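Long-range contacts in endoglucanase E (Clostridium thermocellum, PDB 2WAO), which probably removes acetyl groups from plant cell-wall polysaccharides through its family 2 carbohydrate esterase domain, which also binds cellulose-derived chains, while the full-length enzyme hydrolyses cellulose: residues 44-49 / 71-76; 26-31 / 99-104; 52-57 / 66-71; 31-36 / 90-95. All blocks are in the same frame, centred on the assembly; numbering follows the deposited sequence.

Contact 1. Residues 44-49 / 71-76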
# COMPACT_ATOMS: atom_id res chain seq x y z
N SER A 44 -11.43 17.82 13.66
CA SER A 44 -11.88 18.10 12.31
C SER A 44 -10.64 18.26 11.41
O SER A 44 -9.56 18.57 11.90
CB SER A 44 -12.72 19.38 12.27
OG SER A 44 -13.98 19.22 12.92
N VAL A 45 -10.82 18.07 10.11
CA VAL A 45 -9.73 18.24 9.15
C VAL A 45 -10.29 18.84 7.87
O VAL A 45 -11.44 18.57 7.52
CB VAL A 45 -9.01 16.85 8.86
CG1 VAL A 45 -9.95 15.89 8.15
CG2 VAL A 45 -7.71 17.04 8.04
N THR A 46 -9.49 19.65 7.18
CA THR A 46 -9.84 20.09 5.85
C THR A 46 -8.98 19.34 4.84
O THR A 46 -7.74 19.29 4.96
CB THR A 46 -9.62 21.62 5.70
OG1 THR A 46 -10.40 22.28 6.72
CG2 THR A 46 -10.07 22.10 4.32
N ILE A 47 -9.67 18.72 3.88
CA ILE A 47 -9.03 17.88 2.87
C ILE A 47 -9.40 18.37 1.47
O ILE A 47 -10.61 18.55 1.18
CB ILE A 47 -9.52 16.41 3.00
CG1 ILE A 47 -8.94 15.80 4.29
CG2 ILE A 47 -9.10 15.60 1.71
CD1 ILE A 47 -9.69 14.56 4.80
N LYS A 48 -8.39 18.54 0.63
CA LYS A 48 -8.64 18.69 -0.81
C LYS A 48 -8.30 17.40 -1.54
O LYS A 48 -7.24 16.82 -1.29
CB LYS A 48 -7.82 19.87 -1.36
CG LYS A 48 -7.99 20.08 -2.87
CD LYS A 48 -7.27 21.35 -3.30
CE LYS A 48 -6.97 21.30 -4.78
NZ LYS A 48 -6.07 22.42 -5.09
N SER A 49 -9.17 16.96 -2.44
CA SER A 49 -9.02 15.69 -3.15
C SER A 49 -9.28 15.88 -4.63
O SER A 49 -10.29 16.49 -5.02
CB SER A 49 -10.02 14.64 -2.61
OG SER A 49 -9.77 13.38 -3.28
N ALA A 71 -13.38 15.19 -5.46
CA ALA A 71 -13.06 16.26 -6.44
C ALA A 71 -13.45 17.64 -5.91
O ALA A 71 -14.09 18.45 -6.62
CB ALA A 71 -13.72 15.99 -7.79
N THR A 72 -13.05 17.90 -4.67
CA THR A 72 -13.48 19.08 -3.93
C THR A 72 -12.58 19.30 -2.72
O THR A 72 -11.67 18.50 -2.45
CB THR A 72 -14.95 18.95 -3.44
OG1 THR A 72 -15.49 20.25 -3.14
CG2 THR A 72 -15.09 18.00 -2.24
N THR A 73 -12.84 20.41 -2.03
CA THR A 73 -12.20 20.71 -0.74
C THR A 73 -13.31 20.71 0.28
O THR A 73 -14.30 21.45 0.11
CB THR A 73 -11.49 22.09 -0.78
OG1 THR A 73 -10.42 22.04 -1.75
CG2 THR A 73 -10.93 22.46 0.59
N SER A 74 -13.16 19.91 1.35
CA SER A 74 -14.15 19.89 2.41
C SER A 74 -13.55 19.83 3.81
O SER A 74 -12.53 19.17 4.03
CB SER A 74 -15.08 18.66 2.28
OG SER A 74 -15.63 18.56 0.97
N THR A 75 -14.22 20.50 4.75
CA THR A 75 -13.94 20.34 6.17
C THR A 75 -14.89 19.30 6.71
O THR A 75 -16.12 19.39 6.52
CB THR A 75 -14.07 21.68 6.92
OG1 THR A 75 -13.15 22.60 6.31
CG2 THR A 75 -13.69 21.49 8.38
N VAL A 76 -14.31 18.28 7.33
CA VAL A 76 -14.98 17.11 7.78
C VAL A 76 -14.76 17.00 9.28
O VAL A 76 -13.62 17.07 9.74
CB VAL A 76 -14.37 15.84 7.05
CG1 VAL A 76 -14.88 14.56 7.68
CG2 VAL A 76 -14.73 15.88 5.57
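V45 opens the pairing: its N reaches V76 O at 3.0 Å and its O accepts V76 N at 2.9 Å, which makes the two residues an antiparallel hydrogen-bonded pair. T46, next along, sits opposite T75 in a non-hydrogen-bonded pair where the CA atoms approach to 4.1 Å. Each threonine turns OG1 beside its own backbone N (chi1 -56° and -58°), and the two hydroxyls meet at 2.8 Å from T46 OG1 to T75 OG1 in a hydrogen bond whose donor is undetermined. The methyls of T46 and T73 touch on the same face, CG2 to CG2 at 3.8 Å. I47 repeats the double backbone bond with S74, and its side chain goes to the other face, against F67 and V69. K48 lays CB, CG and CD past T73 OG1, the nearest being CG at 3.3 Å, before its extended chain leads the amine away. At S49 the bond from its N to T72 O is sound at 2.9 Å, but the return bond is weak; separately, S49 OG bonds G51 O. The two faces thus differ in chemistry: threonines and a lysine lie on the more exposed one, whereas on the other, which also carries S74, V45 and I47 are buried and V76 partly so.

Contact 2. Residues 26-31 / 99-104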
# COMPACT_ATOMS: atom_id res chain seq x y z
N LYS A 26 0.92 17.11 0.56
CA LYS A 26 0.20 16.41 -0.47
C LYS A 26 0.69 14.98 -0.53
O LYS A 26 1.86 14.71 -0.28
CB LYS A 26 0.46 17.04 -1.83
CG LYS A 26 -0.07 18.46 -1.99
CD LYS A 26 -0.01 18.81 -3.46
CE LYS A 26 0.52 20.19 -3.58
NZ LYS A 26 0.53 20.65 -5.00
N CYS A 27 -0.23 14.06 -0.85
CA CYS A 27 0.11 12.63 -0.94
C CYS A 27 -0.81 11.96 -1.96
O CYS A 27 -1.82 12.56 -2.39
CB CYS A 27 0.03 11.92 0.39
SG CYS A 27 -1.65 11.74 0.93
N ALA A 28 -0.44 10.75 -2.37
CA ALA A 28 -1.18 10.05 -3.42
C ALA A 28 -1.32 8.56 -3.11
O ALA A 28 -2.40 7.98 -3.25
CB ALA A 28 -0.51 10.23 -4.75
N TRP A 29 -0.24 7.94 -2.66
CA TRP A 29 -0.25 6.47 -2.58
C TRP A 29 -1.23 5.91 -1.56
O TRP A 29 -1.45 6.50 -0.48
CB TRP A 29 1.15 5.92 -2.35
CG TRP A 29 2.11 6.27 -3.47
CD1 TRP A 29 3.09 7.23 -3.42
CD2 TRP A 29 2.18 5.69 -4.78
NE1 TRP A 29 3.78 7.27 -4.63
CE2 TRP A 29 3.24 6.34 -5.47
CE3 TRP A 29 1.49 4.64 -5.43
CZ2 TRP A 29 3.61 5.98 -6.78
CZ3 TRP A 29 1.85 4.29 -6.72
CH2 TRP A 29 2.90 4.97 -7.40
N SER A 30 -1.80 4.74 -1.89
CA SER A 30 -2.62 3.97 -0.95
C SER A 30 -2.00 3.97 0.45
O SER A 30 -0.80 3.76 0.62
CB SER A 30 -2.69 2.49 -1.36
OG SER A 30 -3.26 2.33 -2.62
N GLY A 31 -2.83 4.11 1.46
CA GLY A 31 -2.35 3.88 2.81
C GLY A 31 -1.54 5.06 3.37
O GLY A 31 -1.09 4.98 4.53
N LEU A 99 -6.83 7.43 -7.99
CA LEU A 99 -8.06 8.18 -7.70
C LEU A 99 -7.81 9.65 -7.28
O LEU A 99 -8.75 10.39 -6.98
CB LEU A 99 -8.91 7.47 -6.64
CG LEU A 99 -9.52 6.18 -7.15
CD1 LEU A 99 -9.94 5.28 -6.00
CD2 LEU A 99 -10.72 6.46 -8.13
N GLY A 100 -6.55 10.06 -7.23
CA GLY A 100 -6.25 11.48 -7.17
C GLY A 100 -5.37 11.84 -6.00
O GLY A 100 -5.35 11.14 -5.00
N GLU A 101 -4.66 12.95 -6.13
CA GLU A 101 -3.84 13.47 -5.02
C GLU A 101 -4.71 14.09 -3.97
O GLU A 101 -5.80 14.60 -4.27
CB GLU A 101 -2.84 14.53 -5.53
CG GLU A 101 -1.93 13.96 -6.59
CD GLU A 101 -1.19 15.02 -7.39
OE1 GLU A 101 -1.24 16.22 -6.97
OE2 GLU A 101 -0.56 14.66 -8.43
N VAL A 102 -4.22 14.08 -2.74
CA VAL A 102 -4.95 14.61 -1.61
C VAL A 102 -4.02 15.59 -0.89
O VAL A 102 -2.83 15.30 -0.72
CB VAL A 102 -5.29 13.45 -0.67
CG1 VAL A 102 -5.71 13.91 0.79
CG2 VAL A 102 -6.38 12.59 -1.33
N GLN A 103 -4.57 16.70 -0.47
CA GLN A 103 -3.80 17.69 0.29
C GLN A 103 -4.49 17.88 1.63
O GLN A 103 -5.73 18.04 1.69
CB GLN A 103 -3.74 18.99 -0.52
CG GLN A 103 -2.89 20.10 0.14
CD GLN A 103 -2.69 21.32 -0.75
OE1 GLN A 103 -3.56 21.67 -1.59
NE2 GLN A 103 -1.51 21.96 -0.62
N PHE A 104 -3.70 17.83 2.71
CA PHE A 104 -4.21 18.05 4.04
C PHE A 104 -4.01 19.50 4.35
O PHE A 104 -2.88 20.01 4.33
CB PHE A 104 -3.55 17.11 5.08
CG PHE A 104 -3.86 15.68 4.81
CD1 PHE A 104 -5.10 15.16 5.15
CD2 PHE A 104 -2.95 14.88 4.13
CE1 PHE A 104 -5.42 13.84 4.84
CE2 PHE A 104 -3.25 13.55 3.81
CZ PHE A 104 -4.50 13.03 4.17
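Strand 26-27 lies between strands 17-18 and 102-108 in the five-stranded antiparallel sheet of the N-terminal domain, and this contact is its short pairing with the start of 102-108. C27 and V102 form the hydrogen-bonded pair: C27 N meets V102 O at 2.9 Å and V102 N meets C27 O at 2.9 Å. Next to it, K26 and Q103 are a non-hydrogen-bonded pair. Their aliphatic parts pass at an angle, K26 CG to Q103 CG 3.9 Å, and Q103 NE2 is hydrogen-bonded to D21 and G24. The other face, carrying C27 and V102, turns to the core of what is consistent with a β-sandwich, where V102 meets N53 and F55 of strand 52-59, and there C27 makes a Cys sulfur-aromatic contact. Its SG, placed between the backbone N and the carbonyl carbon (chi1 70°), comes to the edge of the F104 ring, 3.8 Å from CE2 and 74° off the ring normal as seen from the centroid. V102 CG1 covers one face of that ring, 3.7 Å above its plane and toward the rim. Beyond the strand the segments diverge: A28 CB still lies 4.4 Å from E101 CG, and E101 OE2 is hydrogen-bonded to S203 OG. K26 NZ and E101 OE1, 5.2 Å apart, do not touch and would probably attract each other only at long range.

Contact 3. Residues 52-57 / 66-71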
# COMPACT_ATOMS: atom_id res chain seq x y z
N GLU A 52 -12.31 10.76 -6.38
CA GLU A 52 -13.13 10.18 -5.32
C GLU A 52 -12.23 9.39 -4.37
O GLU A 52 -11.97 8.21 -4.59
CB GLU A 52 -14.26 9.27 -5.87
CG GLU A 52 -15.16 8.79 -4.74
CD GLU A 52 -16.23 7.83 -5.17
OE1 GLU A 52 -16.42 7.72 -6.40
OE2 GLU A 52 -16.85 7.20 -4.27
N ASN A 53 -11.70 10.07 -3.37
CA ASN A 53 -10.89 9.40 -2.37
C ASN A 53 -11.69 9.15 -1.11
O ASN A 53 -12.54 9.97 -0.69
CB ASN A 53 -9.63 10.24 -2.04
CG ASN A 53 -8.55 10.08 -3.10
OD1 ASN A 53 -8.19 11.04 -3.79
ND2 ASN A 53 -8.03 8.88 -3.23
N TRP A 54 -11.38 8.04 -0.47
CA TRP A 54 -12.04 7.65 0.75
C TRP A 54 -11.01 7.59 1.85
O TRP A 54 -9.87 7.19 1.59
CB TRP A 54 -12.66 6.24 0.59
CG TRP A 54 -14.01 6.29 -0.17
CD1 TRP A 54 -14.20 6.52 -1.52
CD2 TRP A 54 -15.31 6.26 0.43
NE1 TRP A 54 -15.57 6.55 -1.80
CE2 TRP A 54 -16.26 6.42 -0.62
CE3 TRP A 54 -15.76 6.10 1.76
CZ2 TRP A 54 -17.66 6.40 -0.39
CZ3 TRP A 54 -17.16 6.10 1.99
CH2 TRP A 54 -18.08 6.25 0.91
N PHE A 55 -11.47 7.91 3.05
CA PHE A 55 -10.66 7.97 4.28
C PHE A 55 -11.31 7.25 5.44
O PHE A 55 -12.53 7.09 5.50
CB PHE A 55 -10.39 9.41 4.70
CG PHE A 55 -9.82 10.26 3.59
CD1 PHE A 55 -8.45 10.40 3.44
CD2 PHE A 55 -10.68 10.82 2.65
CE1 PHE A 55 -7.91 11.15 2.35
CE2 PHE A 55 -10.16 11.58 1.57
CZ PHE A 55 -8.78 11.74 1.43
N GLN A 56 -10.48 6.86 6.41
CA GLN A 56 -11.02 6.40 7.70
C GLN A 56 -10.16 7.02 8.79
O GLN A 56 -8.91 7.06 8.65
CB GLN A 56 -10.94 4.88 7.81
CG GLN A 56 -11.61 4.33 9.11
CD GLN A 56 -11.83 2.86 9.05
OE1 GLN A 56 -12.96 2.35 9.31
NE2 GLN A 56 -10.75 2.12 8.72
N ALA A 57 -10.83 7.53 9.85
CA ALA A 57 -10.18 7.96 11.10
C ALA A 57 -10.17 6.78 12.07
O ALA A 57 -11.16 6.06 12.21
CB ALA A 57 -10.94 9.14 11.71
N PRO A 66 -16.01 5.11 7.42
CA PRO A 66 -15.23 5.87 6.42
C PRO A 66 -16.04 6.92 5.71
O PRO A 66 -17.28 6.94 5.83
CB PRO A 66 -14.80 4.81 5.41
CG PRO A 66 -15.74 3.73 5.58
CD PRO A 66 -16.10 3.69 7.04
N PHE A 67 -15.35 7.83 5.04
CA PHE A 67 -16.01 8.96 4.35
C PHE A 67 -15.24 9.31 3.11
O PHE A 67 -14.05 9.00 3.01
CB PHE A 67 -16.14 10.17 5.27
CG PHE A 67 -14.81 10.74 5.70
CD1 PHE A 67 -14.22 11.76 4.96
CD2 PHE A 67 -14.12 10.23 6.84
CE1 PHE A 67 -12.97 12.30 5.35
CE2 PHE A 67 -12.89 10.77 7.22
CZ PHE A 67 -12.30 11.77 6.48
N SER A 68 -15.90 9.94 2.16
CA SER A 68 -15.22 10.33 0.95
C SER A 68 -15.08 11.82 0.87
O SER A 68 -15.91 12.55 1.42
CB SER A 68 -15.97 9.88 -0.31
OG SER A 68 -17.31 10.36 -0.27
N VAL A 69 -14.06 12.25 0.14
CA VAL A 69 -13.96 13.62 -0.30
C VAL A 69 -13.74 13.55 -1.81
O VAL A 69 -12.72 13.02 -2.27
CB VAL A 69 -12.83 14.41 0.42
CG1 VAL A 69 -12.77 15.87 -0.13
CG2 VAL A 69 -13.05 14.44 1.93
N ASN A 70 -14.71 14.04 -2.57
CA ASN A 70 -14.75 13.78 -4.01
C ASN A 70 -14.57 15.04 -4.88
O ASN A 70 -15.49 15.88 -5.00
CB ASN A 70 -16.02 12.97 -4.39
CG ASN A 70 -16.00 12.49 -5.86
OD1 ASN A 70 -15.07 12.77 -6.60
ND2 ASN A 70 -17.05 11.76 -6.28
N ALA A 71 -13.38 15.19 -5.46
CA ALA A 71 -13.06 16.26 -6.44
C ALA A 71 -13.45 17.64 -5.91
O ALA A 71 -14.09 18.45 -6.62
CB ALA A 71 -13.72 15.99 -7.79
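Backbone hydrogen bonds join F55 to F67 in both directions, F55 N to F67 O at 2.8 Å and F67 N to F55 O at 3.0 Å. N53 and V69 form the next such pair, where V69 N to N53 O is firm at 2.9 Å and the reverse bond is weak. These bonds zip up the β-hairpin of the curled six-stranded antiparallel sheet, in which 62-70 pairs with 52-59, and 52-59 in turn with 85-93. CH-pi contacts come next. S68 CB sits over the W54 indole, 3.6 Å from the centroid of the five-membered ring and 16° off its normal. On the other face of the hairpin, F55 CB lies above the F67 ring, offset toward its rim. The rings of F55 and F67 are near parallel, planes at 26°, but slid so far apart that they barely overlap; I47 and L91 also pack against both. Among polar contacts, W54 NE1 bonds E52 OE2 at 2.9 Å, almost in the indole plane but on the anti side of OE2 and somewhat out of the carboxylate plane, tying the ring's rotation to E52. The extended E52 chain crosses N70, E52 CB to N70 CG 3.7 Å, with carboxylate and amide planes 23° apart.

Contact 4. Residues 31-36 / 90-95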
# COMPACT_ATOMS: atom_id res chain seq x y z
N GLY A 31 -2.83 4.11 1.46
CA GLY A 31 -2.35 3.88 2.81
C GLY A 31 -1.54 5.06 3.37
O GLY A 31 -1.09 4.98 4.53
N SER A 32 -1.34 6.12 2.58
CA SER A 32 -0.78 7.39 3.14
C SER A 32 -1.61 7.72 4.38
O SER A 32 -2.86 7.65 4.32
CB SER A 32 -0.86 8.55 2.16
OG SER A 32 -0.10 8.28 0.99
N ASN A 33 -0.95 8.11 5.48
CA ASN A 33 -1.71 8.42 6.68
C ASN A 33 -1.04 9.46 7.54
O ASN A 33 0.18 9.64 7.47
CB ASN A 33 -2.08 7.16 7.50
CG ASN A 33 -0.88 6.45 8.06
OD1 ASN A 33 -0.47 6.71 9.21
ND2 ASN A 33 -0.30 5.56 7.26
N VAL A 34 -1.89 10.20 8.26
CA VAL A 34 -1.45 11.30 9.12
C VAL A 34 -1.73 10.80 10.54
O VAL A 34 -2.80 10.26 10.83
CB VAL A 34 -2.28 12.59 8.83
CG1 VAL A 34 -1.83 13.71 9.72
CG2 VAL A 34 -2.13 13.01 7.33
N GLU A 35 -0.78 10.96 11.44
CA GLU A 35 -0.97 10.44 12.77
C GLU A 35 -0.59 11.51 13.82
O GLU A 35 0.42 12.20 13.68
CB GLU A 35 -0.16 9.15 12.91
CG GLU A 35 -0.09 8.59 14.28
CD GLU A 35 0.83 7.37 14.37
OE1 GLU A 35 1.66 7.16 13.44
OE2 GLU A 35 0.75 6.65 15.40
N LEU A 36 -1.43 11.67 14.82
CA LEU A 36 -1.21 12.75 15.81
C LEU A 36 -1.89 12.41 17.13
O LEU A 36 -2.76 11.56 17.18
CB LEU A 36 -1.69 14.10 15.24
CG LEU A 36 -3.19 14.21 14.87
CD1 LEU A 36 -4.07 14.36 16.13
CD2 LEU A 36 -3.41 15.40 13.95
N VAL A 90 -5.36 8.41 13.85
CA VAL A 90 -4.72 8.12 12.56
C VAL A 90 -5.76 8.46 11.49
O VAL A 90 -6.93 8.05 11.60
CB VAL A 90 -4.33 6.64 12.45
CG1 VAL A 90 -3.88 6.32 11.02
CG2 VAL A 90 -3.26 6.27 13.47
N LEU A 91 -5.37 9.26 10.49
CA LEU A 91 -6.26 9.54 9.34
C LEU A 91 -5.69 8.82 8.10
O LEU A 91 -4.58 9.14 7.65
CB LEU A 91 -6.39 11.06 9.13
CG LEU A 91 -7.22 11.52 7.94
CD1 LEU A 91 -8.66 10.97 8.01
CD2 LEU A 91 -7.23 13.07 7.81
N TRP A 92 -6.43 7.86 7.55
CA TRP A 92 -5.89 6.90 6.58
C TRP A 92 -6.52 7.07 5.20
O TRP A 92 -7.76 7.14 5.07
CB TRP A 92 -6.15 5.48 7.10
CG TRP A 92 -5.59 4.34 6.27
CD1 TRP A 92 -6.11 3.81 5.11
CD2 TRP A 92 -4.38 3.61 6.54
NE1 TRP A 92 -5.29 2.81 4.64
CE2 TRP A 92 -4.24 2.65 5.52
CE3 TRP A 92 -3.42 3.67 7.57
CZ2 TRP A 92 -3.16 1.74 5.48
CZ3 TRP A 92 -2.33 2.76 7.52
CH2 TRP A 92 -2.25 1.79 6.50
N LYS A 93 -5.68 7.18 4.18
CA LYS A 93 -6.16 7.29 2.81
C LYS A 93 -6.45 5.85 2.32
O LYS A 93 -5.53 5.03 2.09
CB LYS A 93 -5.14 7.97 1.90
CG LYS A 93 -5.68 8.18 0.47
CD LYS A 93 -4.57 8.80 -0.45
CE LYS A 93 -5.16 9.35 -1.76
NZ LYS A 93 -5.14 8.36 -2.93
N ARG A 94 -7.72 5.52 2.21
CA ARG A 94 -8.09 4.13 1.81
C ARG A 94 -7.77 3.79 0.37
O ARG A 94 -7.34 2.66 0.07
CB ARG A 94 -9.58 3.93 2.03
CG ARG A 94 -9.93 3.99 3.49
CD ARG A 94 -11.47 4.19 3.67
NE ARG A 94 -12.35 3.24 2.92
CZ ARG A 94 -12.98 2.17 3.45
NH1 ARG A 94 -12.79 1.78 4.72
NH2 ARG A 94 -13.80 1.45 2.69
N THR A 95 -8.03 4.76 -0.49
CA THR A 95 -8.04 4.62 -1.94
C THR A 95 -6.68 4.88 -2.58
O THR A 95 -5.80 5.56 -2.03
CB THR A 95 -9.08 5.58 -2.55
OG1 THR A 95 -9.02 6.81 -1.81
CG2 THR A 95 -10.51 4.99 -2.42
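N33 and W92 face each other across a non-hydrogen-bonded antiparallel pair, and their flat groups lie almost parallel, the amide and indole planes being 11° apart. The amide is not centred on the ring: N33 ND2 approaches obliquely to 3.5 Å from W92 CZ3. A chi1 of 65°, with CG between the backbone N and the carbonyl carbon, swings the amide towards the indole. Its rotation is fixed by ND2 donating to G31 O at 2.9 Å, with that oxygen in the amide plane, and by OD1 bonding N14. G31 itself lies over one face of the indole toward the rim, its CA 3.5 Å from W92 CZ2. W92 NE1 is held from outside by S154 OG.

Further along the same face, V90 sets CG1 near N33 OD1 and CG2 4.0 Å from E35 CG, the side chains crossing. On the opposite face V34 and L91 lie together, joining F104 in the core. Backbone bonds fix this register: V34 N to L91 O is 3.0 Å and L91 N to V34 O is 2.8 Å, followed by K93 N to S32 O and G31 N to K93 O. K93 NZ leaves the strand to bond T95 O, above its carbonyl plane, and A28 O. The strand axes run at 179°, a nearly exact antiparallel match. One face carries N33, E35, V90 and W92, while V34 and L91 turn to the interior, where F104 and F107 of strand 102-108 and F55 pack, consistent with a β-sandwich.

In the fold
From the N terminus, the chain first enters contact 2, whose partner 99-104 returns after 67 intervening residues and closes the widest loop. Contact 4 is nested within it, the two sharing G31; contact 1 lies inside contact 4, and contact 3, the hairpin, lies innermost, sharing A71 with contact 1 where the chain turns a corner between sheets. No contacts cross. Contacts 1 and 2 belong to the five-stranded sheet, where strands 43-49 and 102-108 are neighbours, while contacts 3 and 4 belong to the six-stranded one through neighbours 52-59 and 85-93. I47, V102, F55 and L91 pack between these sheets, and a probable backbone bond from Q103 N to K48 O joins contacts 1 and 2.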